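Local coordinates for protein fusion DH (Streptomyces sp. MJ635-86F5, PDB 6K97) that is an engineered fusion of a split polyketide synthase dehydratase domain and probably removes water from a carrier-bound intermediate in the biosynthesis of the macrolactam cremimycin, at residues A[206-214]-A[269-277]; A[70-79]-A[94-105]. All coordinates share one frame; numbering follows the deposited sequence.

Contact 1. Residues A[206-214]-A[269-277]; sequences LADRGFQYG and GEEGLFLPF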
# COMPACT_ATOMS: atom_id res chain seq x y z
N LEU A 206 -10.92 -31.29 -24.22
CA LEU A 206 -10.12 -30.57 -23.28
C LEU A 206 -10.29 -31.10 -21.83
O LEU A 206 -9.30 -31.25 -21.07
CB LEU A 206 -10.45 -29.11 -23.39
CG LEU A 206 -10.01 -28.45 -24.70
CD1 LEU A 206 -10.48 -26.99 -24.71
CD2 LEU A 206 -8.50 -28.50 -24.87
N ALA A 207 -11.53 -31.42 -21.48
CA ALA A 207 -11.85 -31.96 -20.15
C ALA A 207 -11.14 -33.27 -19.92
O ALA A 207 -10.65 -33.54 -18.82
CB ALA A 207 -13.35 -32.09 -19.98
N ASP A 208 -11.07 -34.10 -20.95
CA ASP A 208 -10.38 -35.37 -20.87
C ASP A 208 -8.90 -35.23 -20.66
O ASP A 208 -8.29 -36.14 -20.19
CB ASP A 208 -10.62 -36.21 -22.13
CG ASP A 208 -12.01 -36.86 -22.15
OD1 ASP A 208 -12.62 -37.02 -21.06
OD2 ASP A 208 -12.51 -37.16 -23.24
N ARG A 209 -8.32 -34.09 -20.99
CA ARG A 209 -6.91 -33.82 -20.75
C ARG A 209 -6.63 -33.12 -19.43
O ARG A 209 -5.47 -32.86 -19.14
CB ARG A 209 -6.37 -32.89 -21.86
CG ARG A 209 -6.64 -33.31 -23.31
CD ARG A 209 -5.64 -34.34 -23.79
NE ARG A 209 -4.32 -33.75 -24.03
CZ ARG A 209 -3.75 -33.56 -25.22
NH1 ARG A 209 -2.52 -33.06 -25.26
NH2 ARG A 209 -4.37 -33.86 -26.36
N GLY A 210 -7.67 -32.72 -18.69
CA GLY A 210 -7.50 -31.99 -17.45
C GLY A 210 -7.93 -30.51 -17.41
O GLY A 210 -7.80 -29.85 -16.38
N PHE A 211 -8.40 -29.99 -18.54
CA PHE A 211 -8.95 -28.66 -18.56
C PHE A 211 -10.43 -28.73 -18.14
O PHE A 211 -11.31 -28.86 -18.97
CB PHE A 211 -8.83 -28.03 -19.95
CG PHE A 211 -7.41 -27.90 -20.43
CD1 PHE A 211 -6.66 -26.77 -20.13
CD2 PHE A 211 -6.82 -28.88 -21.19
CE1 PHE A 211 -5.34 -26.64 -20.57
CE2 PHE A 211 -5.51 -28.77 -21.62
CZ PHE A 211 -4.76 -27.64 -21.30
N GLN A 212 -10.67 -28.68 -16.84
CA GLN A 212 -12.00 -28.92 -16.34
C GLN A 212 -12.77 -27.62 -16.17
O GLN A 212 -13.02 -27.16 -15.07
CB GLN A 212 -11.91 -29.67 -15.03
CG GLN A 212 -11.29 -31.04 -15.23
CD GLN A 212 -10.41 -31.55 -14.10
OE1 GLN A 212 -9.95 -30.82 -13.23
NE2 GLN A 212 -10.12 -32.83 -14.17
N TYR A 213 -13.16 -27.03 -17.29
CA TYR A 213 -13.81 -25.74 -17.29
C TYR A 213 -15.29 -25.88 -16.91
O TYR A 213 -16.05 -26.52 -17.62
CB TYR A 213 -13.70 -25.10 -18.67
CG TYR A 213 -12.25 -24.79 -19.10
CD1 TYR A 213 -11.42 -23.96 -18.33
CD2 TYR A 213 -11.75 -25.24 -20.33
CE1 TYR A 213 -10.14 -23.65 -18.74
CE2 TYR A 213 -10.51 -24.90 -20.76
CZ TYR A 213 -9.69 -24.12 -19.94
OH TYR A 213 -8.43 -23.82 -20.34
N GLY A 214 -15.69 -25.25 -15.79
CA GLY A 214 -17.09 -25.12 -15.48
C GLY A 214 -17.77 -24.06 -16.34
O GLY A 214 -17.17 -23.49 -17.26
N GLY A 269 -0.94 -33.12 -31.10
CA GLY A 269 -0.20 -34.39 -30.92
C GLY A 269 0.73 -34.21 -29.74
O GLY A 269 1.96 -34.23 -29.87
N GLU A 270 0.14 -33.92 -28.59
CA GLU A 270 0.91 -33.51 -27.44
C GLU A 270 0.46 -34.29 -26.24
O GLU A 270 -0.64 -34.77 -26.17
CB GLU A 270 0.82 -32.00 -27.23
CG GLU A 270 1.49 -31.17 -28.32
CD GLU A 270 3.01 -31.20 -28.26
OE1 GLU A 270 3.58 -31.67 -27.24
OE2 GLU A 270 3.63 -30.73 -29.23
N GLU A 271 1.36 -34.47 -25.31
CA GLU A 271 1.08 -35.24 -24.13
C GLU A 271 0.86 -34.18 -23.04
O GLU A 271 1.51 -33.13 -23.05
CB GLU A 271 2.27 -36.19 -23.86
CG GLU A 271 1.97 -37.44 -23.06
CD GLU A 271 1.05 -38.41 -23.77
OE1 GLU A 271 1.49 -39.10 -24.73
OE2 GLU A 271 -0.11 -38.52 -23.33
N GLY A 272 -0.08 -34.42 -22.13
CA GLY A 272 -0.31 -33.46 -21.02
C GLY A 272 -0.73 -31.99 -21.30
O GLY A 272 -1.38 -31.68 -22.28
N LEU A 273 -0.41 -31.11 -20.36
CA LEU A 273 -1.10 -29.86 -20.24
C LEU A 273 -0.20 -28.78 -20.62
O LEU A 273 1.00 -28.86 -20.40
CB LEU A 273 -1.52 -29.58 -18.82
CG LEU A 273 -2.49 -30.58 -18.21
CD1 LEU A 273 -2.36 -30.56 -16.70
CD2 LEU A 273 -3.90 -30.28 -18.67
N PHE A 274 -0.83 -27.74 -21.13
CA PHE A 274 -0.18 -26.57 -21.68
C PHE A 274 -0.97 -25.40 -21.19
O PHE A 274 -2.18 -25.37 -21.37
CB PHE A 274 -0.21 -26.61 -23.20
CG PHE A 274 0.92 -27.42 -23.81
CD1 PHE A 274 0.79 -28.78 -24.04
CD2 PHE A 274 2.13 -26.80 -24.16
CE1 PHE A 274 1.81 -29.53 -24.61
CE2 PHE A 274 3.17 -27.54 -24.73
CZ PHE A 274 3.01 -28.92 -24.94
N LEU A 275 -0.31 -24.49 -20.51
CA LEU A 275 -0.91 -23.27 -19.98
C LEU A 275 -0.15 -22.03 -20.44
O LEU A 275 1.05 -22.12 -20.76
CB LEU A 275 -0.85 -23.28 -18.45
CG LEU A 275 -1.65 -24.35 -17.71
CD1 LEU A 275 -1.42 -24.23 -16.20
CD2 LEU A 275 -3.13 -24.26 -18.06
N PRO A 276 -0.81 -20.86 -20.40
CA PRO A 276 -0.12 -19.61 -20.68
C PRO A 276 0.91 -19.35 -19.65
O PRO A 276 0.67 -19.63 -18.49
CB PRO A 276 -1.23 -18.55 -20.60
CG PRO A 276 -2.48 -19.30 -20.97
CD PRO A 276 -2.28 -20.67 -20.35
N PHE A 277 2.09 -18.89 -20.06
CA PHE A 277 3.11 -18.42 -19.10
C PHE A 277 3.66 -17.06 -19.46
O PHE A 277 4.35 -16.51 -18.66
CB PHE A 277 4.28 -19.38 -18.90
CG PHE A 277 5.29 -19.37 -20.01
CD1 PHE A 277 5.08 -20.14 -21.17
CD2 PHE A 277 6.49 -18.68 -19.89
CE1 PHE A 277 6.04 -20.17 -22.18
CE2 PHE A 277 7.46 -18.75 -20.91
CZ PHE A 277 7.22 -19.45 -22.05

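Contact 2. Residues A[70-79]-A[94-105]; sequences TTIVPGTAFV and ITELVLHTPLVL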
# COMPACT_ATOMS: atom_id res chain seq x y z
N THR A 70 -7.04 -29.12 -9.60
CA THR A 70 -6.66 -27.97 -8.80
C THR A 70 -7.23 -26.66 -9.34
O THR A 70 -6.97 -26.31 -10.48
CB THR A 70 -5.14 -27.85 -8.71
OG1 THR A 70 -4.62 -29.07 -8.25
CG2 THR A 70 -4.72 -26.73 -7.75
N THR A 71 -7.98 -25.96 -8.51
CA THR A 71 -8.56 -24.69 -8.85
C THR A 71 -7.56 -23.56 -8.66
O THR A 71 -7.02 -23.38 -7.57
CB THR A 71 -9.79 -24.40 -7.97
OG1 THR A 71 -10.76 -25.40 -8.27
CG2 THR A 71 -10.37 -23.03 -8.31
N ILE A 72 -7.32 -22.81 -9.74
CA ILE A 72 -6.22 -21.83 -9.77
C ILE A 72 -6.66 -20.63 -10.52
O ILE A 72 -7.51 -20.73 -11.42
CB ILE A 72 -4.95 -22.37 -10.45
CG1 ILE A 72 -5.10 -22.52 -11.97
CG2 ILE A 72 -4.55 -23.73 -9.90
CD1 ILE A 72 -3.80 -22.97 -12.63
N VAL A 73 -6.11 -19.48 -10.12
CA VAL A 73 -6.50 -18.26 -10.75
C VAL A 73 -6.04 -18.36 -12.18
O VAL A 73 -4.88 -18.66 -12.42
CB VAL A 73 -5.85 -17.07 -10.03
CG1 VAL A 73 -6.05 -15.76 -10.80
CG2 VAL A 73 -6.39 -16.94 -8.61
N PRO A 74 -6.92 -18.10 -13.13
CA PRO A 74 -6.43 -18.11 -14.55
C PRO A 74 -5.41 -17.01 -14.90
O PRO A 74 -5.36 -15.97 -14.25
CB PRO A 74 -7.70 -17.90 -15.39
CG PRO A 74 -8.68 -17.29 -14.47
CD PRO A 74 -8.29 -17.57 -13.03
N GLY A 75 -4.63 -17.27 -15.96
CA GLY A 75 -3.66 -16.34 -16.42
C GLY A 75 -4.33 -15.04 -16.82
O GLY A 75 -3.79 -13.97 -16.56
N THR A 76 -5.51 -15.13 -17.45
CA THR A 76 -6.18 -13.95 -17.89
C THR A 76 -6.63 -13.10 -16.71
O THR A 76 -6.76 -11.91 -16.86
CB THR A 76 -7.38 -14.23 -18.81
OG1 THR A 76 -8.34 -15.02 -18.10
CG2 THR A 76 -6.93 -14.87 -20.09
N ALA A 77 -6.82 -13.67 -15.53
CA ALA A 77 -7.10 -12.84 -14.35
C ALA A 77 -5.89 -12.05 -13.92
O ALA A 77 -6.03 -10.87 -13.50
CB ALA A 77 -7.60 -13.66 -13.18
N PHE A 78 -4.71 -12.63 -14.01
CA PHE A 78 -3.51 -11.82 -13.72
C PHE A 78 -3.34 -10.70 -14.77
O PHE A 78 -2.97 -9.57 -14.46
CB PHE A 78 -2.28 -12.70 -13.70
CG PHE A 78 -2.20 -13.64 -12.53
CD1 PHE A 78 -2.17 -13.14 -11.24
CD2 PHE A 78 -2.18 -15.01 -12.71
CE1 PHE A 78 -2.13 -14.01 -10.16
CE2 PHE A 78 -2.10 -15.88 -11.63
CZ PHE A 78 -2.07 -15.38 -10.37
N VAL A 79 -3.68 -11.00 -16.01
CA VAL A 79 -3.76 -9.96 -17.04
C VAL A 79 -4.74 -8.85 -16.67
O VAL A 79 -4.40 -7.65 -16.79
CB VAL A 79 -4.18 -10.56 -18.36
CG1 VAL A 79 -4.39 -9.48 -19.40
CG2 VAL A 79 -3.08 -11.48 -18.86
N ILE A 94 0.32 -3.48 -21.53
CA ILE A 94 1.15 -4.41 -20.78
C ILE A 94 2.17 -4.81 -21.82
O ILE A 94 1.84 -5.35 -22.85
CB ILE A 94 0.41 -5.64 -20.29
CG1 ILE A 94 -0.77 -5.23 -19.42
CG2 ILE A 94 1.33 -6.57 -19.52
CD1 ILE A 94 -1.71 -6.38 -19.19
N THR A 95 3.42 -4.50 -21.56
CA THR A 95 4.47 -4.68 -22.51
C THR A 95 4.86 -6.11 -22.47
O THR A 95 5.03 -6.72 -23.49
CB THR A 95 5.67 -3.76 -22.20
OG1 THR A 95 5.31 -2.44 -22.61
CG2 THR A 95 6.89 -4.16 -22.97
N GLU A 96 4.95 -6.66 -21.27
CA GLU A 96 5.33 -8.06 -21.16
C GLU A 96 4.93 -8.54 -19.77
O GLU A 96 4.97 -7.77 -18.81
CB GLU A 96 6.85 -8.20 -21.55
CG GLU A 96 7.59 -9.18 -20.70
CD GLU A 96 8.12 -8.56 -19.45
OE1 GLU A 96 8.14 -7.31 -19.26
OE2 GLU A 96 8.54 -9.40 -18.65
N LEU A 97 4.45 -9.78 -19.70
CA LEU A 97 4.00 -10.38 -18.45
C LEU A 97 4.32 -11.85 -18.45
O LEU A 97 3.96 -12.55 -19.39
CB LEU A 97 2.49 -10.22 -18.24
CG LEU A 97 1.98 -10.59 -16.81
CD1 LEU A 97 2.38 -9.53 -15.76
CD2 LEU A 97 0.47 -10.80 -16.80
N VAL A 98 4.91 -12.32 -17.34
CA VAL A 98 5.27 -13.71 -17.18
C VAL A 98 4.70 -14.25 -15.88
O VAL A 98 4.85 -13.64 -14.82
CB VAL A 98 6.80 -13.83 -17.12
CG1 VAL A 98 7.23 -15.26 -16.97
CG2 VAL A 98 7.44 -13.21 -18.35
N LEU A 99 4.07 -15.41 -15.95
CA LEU A 99 3.46 -16.10 -14.82
C LEU A 99 4.40 -17.14 -14.23
O LEU A 99 5.10 -17.81 -14.95
CB LEU A 99 2.22 -16.80 -15.31
CG LEU A 99 1.33 -15.92 -16.20
CD1 LEU A 99 0.11 -16.72 -16.64
CD2 LEU A 99 0.90 -14.67 -15.48
N HIS A 100 4.43 -17.25 -12.92
CA HIS A 100 5.34 -18.12 -12.22
C HIS A 100 4.49 -19.10 -11.38
O HIS A 100 3.66 -19.78 -11.92
CB HIS A 100 6.24 -17.27 -11.28
CG HIS A 100 6.98 -16.18 -11.98
ND1 HIS A 100 8.01 -16.43 -12.86
CD2 HIS A 100 6.84 -14.84 -11.95
CE1 HIS A 100 8.47 -15.30 -13.35
NE2 HIS A 100 7.76 -14.32 -12.83
N THR A 101 4.61 -19.07 -10.04
CA THR A 101 3.85 -19.97 -9.20
C THR A 101 2.33 -19.69 -9.25
O THR A 101 1.89 -18.55 -9.21
CB THR A 101 4.37 -19.87 -7.75
OG1 THR A 101 5.81 -20.06 -7.76
CG2 THR A 101 3.76 -20.96 -6.82
N PRO A 102 1.51 -20.73 -9.37
CA PRO A 102 0.11 -20.42 -9.40
C PRO A 102 -0.42 -20.01 -8.05
O PRO A 102 0.26 -20.18 -7.05
CB PRO A 102 -0.55 -21.75 -9.87
CG PRO A 102 0.50 -22.79 -9.84
CD PRO A 102 1.81 -22.08 -9.88
N LEU A 103 -1.63 -19.47 -8.08
CA LEU A 103 -2.35 -19.07 -6.91
C LEU A 103 -3.52 -20.03 -6.81
O LEU A 103 -4.40 -20.01 -7.64
CB LEU A 103 -2.86 -17.66 -7.08
CG LEU A 103 -3.20 -16.98 -5.76
CD1 LEU A 103 -3.48 -15.49 -6.00
CD2 LEU A 103 -4.38 -17.65 -5.17
N VAL A 104 -3.50 -20.89 -5.80
CA VAL A 104 -4.46 -21.95 -5.68
C VAL A 104 -5.57 -21.42 -4.83
O VAL A 104 -5.31 -20.79 -3.81
CB VAL A 104 -3.80 -23.19 -5.06
CG1 VAL A 104 -4.82 -24.30 -4.82
CG2 VAL A 104 -2.69 -23.69 -5.98
N LEU A 105 -6.81 -21.64 -5.23
CA LEU A 105 -7.96 -21.23 -4.43
C LEU A 105 -8.66 -22.48 -3.91
O LEU A 105 -8.70 -23.52 -4.60
CB LEU A 105 -8.94 -20.43 -5.25
CG LEU A 105 -8.43 -19.09 -5.80
CD1 LEU A 105 -9.33 -18.54 -6.89
CD2 LEU A 105 -8.27 -18.06 -4.72
O HOH W 1 -2.71 -19.39 -10.97

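Contact 1. Residues A[206-214]-A[269-277]
R209 and G272 bring the two backbones nearest, CA to CA 6.6 Å, while the axes of strands 211-213 and 273-277 stay 10.5 Å apart at 60°. G210, at positive phi, closes the end of the helix with a Schellman motif. L206 O accepts from R209 N and F211 N on opposite faces of its carbonyl plane, tying F211 to the last turn. The ring of F211 carries the apolar contact. L273 CD2 lies over one face, 4.0 Å from the ring centroid and 24° off the normal, a CH-pi contact with the leucine and phenylalanine side chains running alongside one another, head to tail. F274 O meets the ring at its edge, in plane, 3.4 Å from F211 CZ. L275 CD2 comes to F211 CE1 at 4.1 Å, and I67 and L267 also touch the F211 side chain. The R209 chain bends at both chi2 and chi3, which carries its guanidinium to the loop 270-272. NH1 of R209 gives a weak hydrogen bond to G272 O, 3.5 Å long but fairly straight at 162°, near the guanidinium plane. E270 O is nearer to NH1, but the angle is poor. The E270 carboxylate is engaged by K302 in a salt bridge, through OE2. All this lies in the second part of the engineered fusion, the predicted C-terminal hotdog fold, and fastens the end of its 199-208 helix to the start of strand 273-284. The chemistry implies cohesion from aliphatic-aromatic packing, with the arginine adding a peripheral polar tether.

Contact 2. Residues A[70-79]-A[94-105]
The loop from strand 70-71 into helix 75-88, which ends the HxxxGxxxxP signature of polyketide synthase dehydratases, here H65 to P74, lies against residues 94-105. I72 and V104 form a single antiparallel bridge, a non-hydrogen-bonded pair with their CA atoms 4.5 Å apart. The flanking bonds are L105 N to T71 O, 2.9 Å and straight at 165°, and V73 N to L103 O, 3.1 Å. V73 and L103 bond directly on one side only; a water completes the pair on the other, donating to V73 O and accepting from L103 N. I72 O takes a hydrogen bond from the H65 imidazole ND1, so the bridged backbone also holds the signature histidine. V73 branches both ways: with chi1 at 171°, CG1 lies over a face of the F78 ring, and CG2 reaches L105 CD1 at 3.8 Å and L103 CB at 3.9 Å.

In this first part of the engineered fusion, as in hotdog folds generally, the helix packs against a curved antiparallel sheet. Helix 75-79 crosses strand 94-99 at 139°, with the axes 9.8 Å apart. L99 straddles the start of the helix: its CD1 touches G75 CA at 3.8 Å and its CD2 meets F78 CB. The F78 ring turns an edge to L103, with CZ 4.1 Å from CB, and also touches I130. Further along, V79 sends CG1 obliquely to I94 CD1 and CG2 to L97 CD2.

In the fold
Contact 2 lies near the middle of the chain, its centre about 7 Å from the chain centre. Contact 1 sits further out, about 16 Å away, with exposed residues among those that touch. Their chemistry follows: 70-79 with 94-105 combines straight backbone bonds, a bridging water and aliphatic helix-on-sheet packing, whereas 206-214 with 269-277 rests on one aromatic ring and a weak arginine tether. They belong to different parts of the fusion but meet where strands 93-99 and 273-284 run as neighbours. There F277 O probably accepts from L99 N, 2.9 Å apart, and P276 O packs on L99 CD1, contacts observed in the engineered construct.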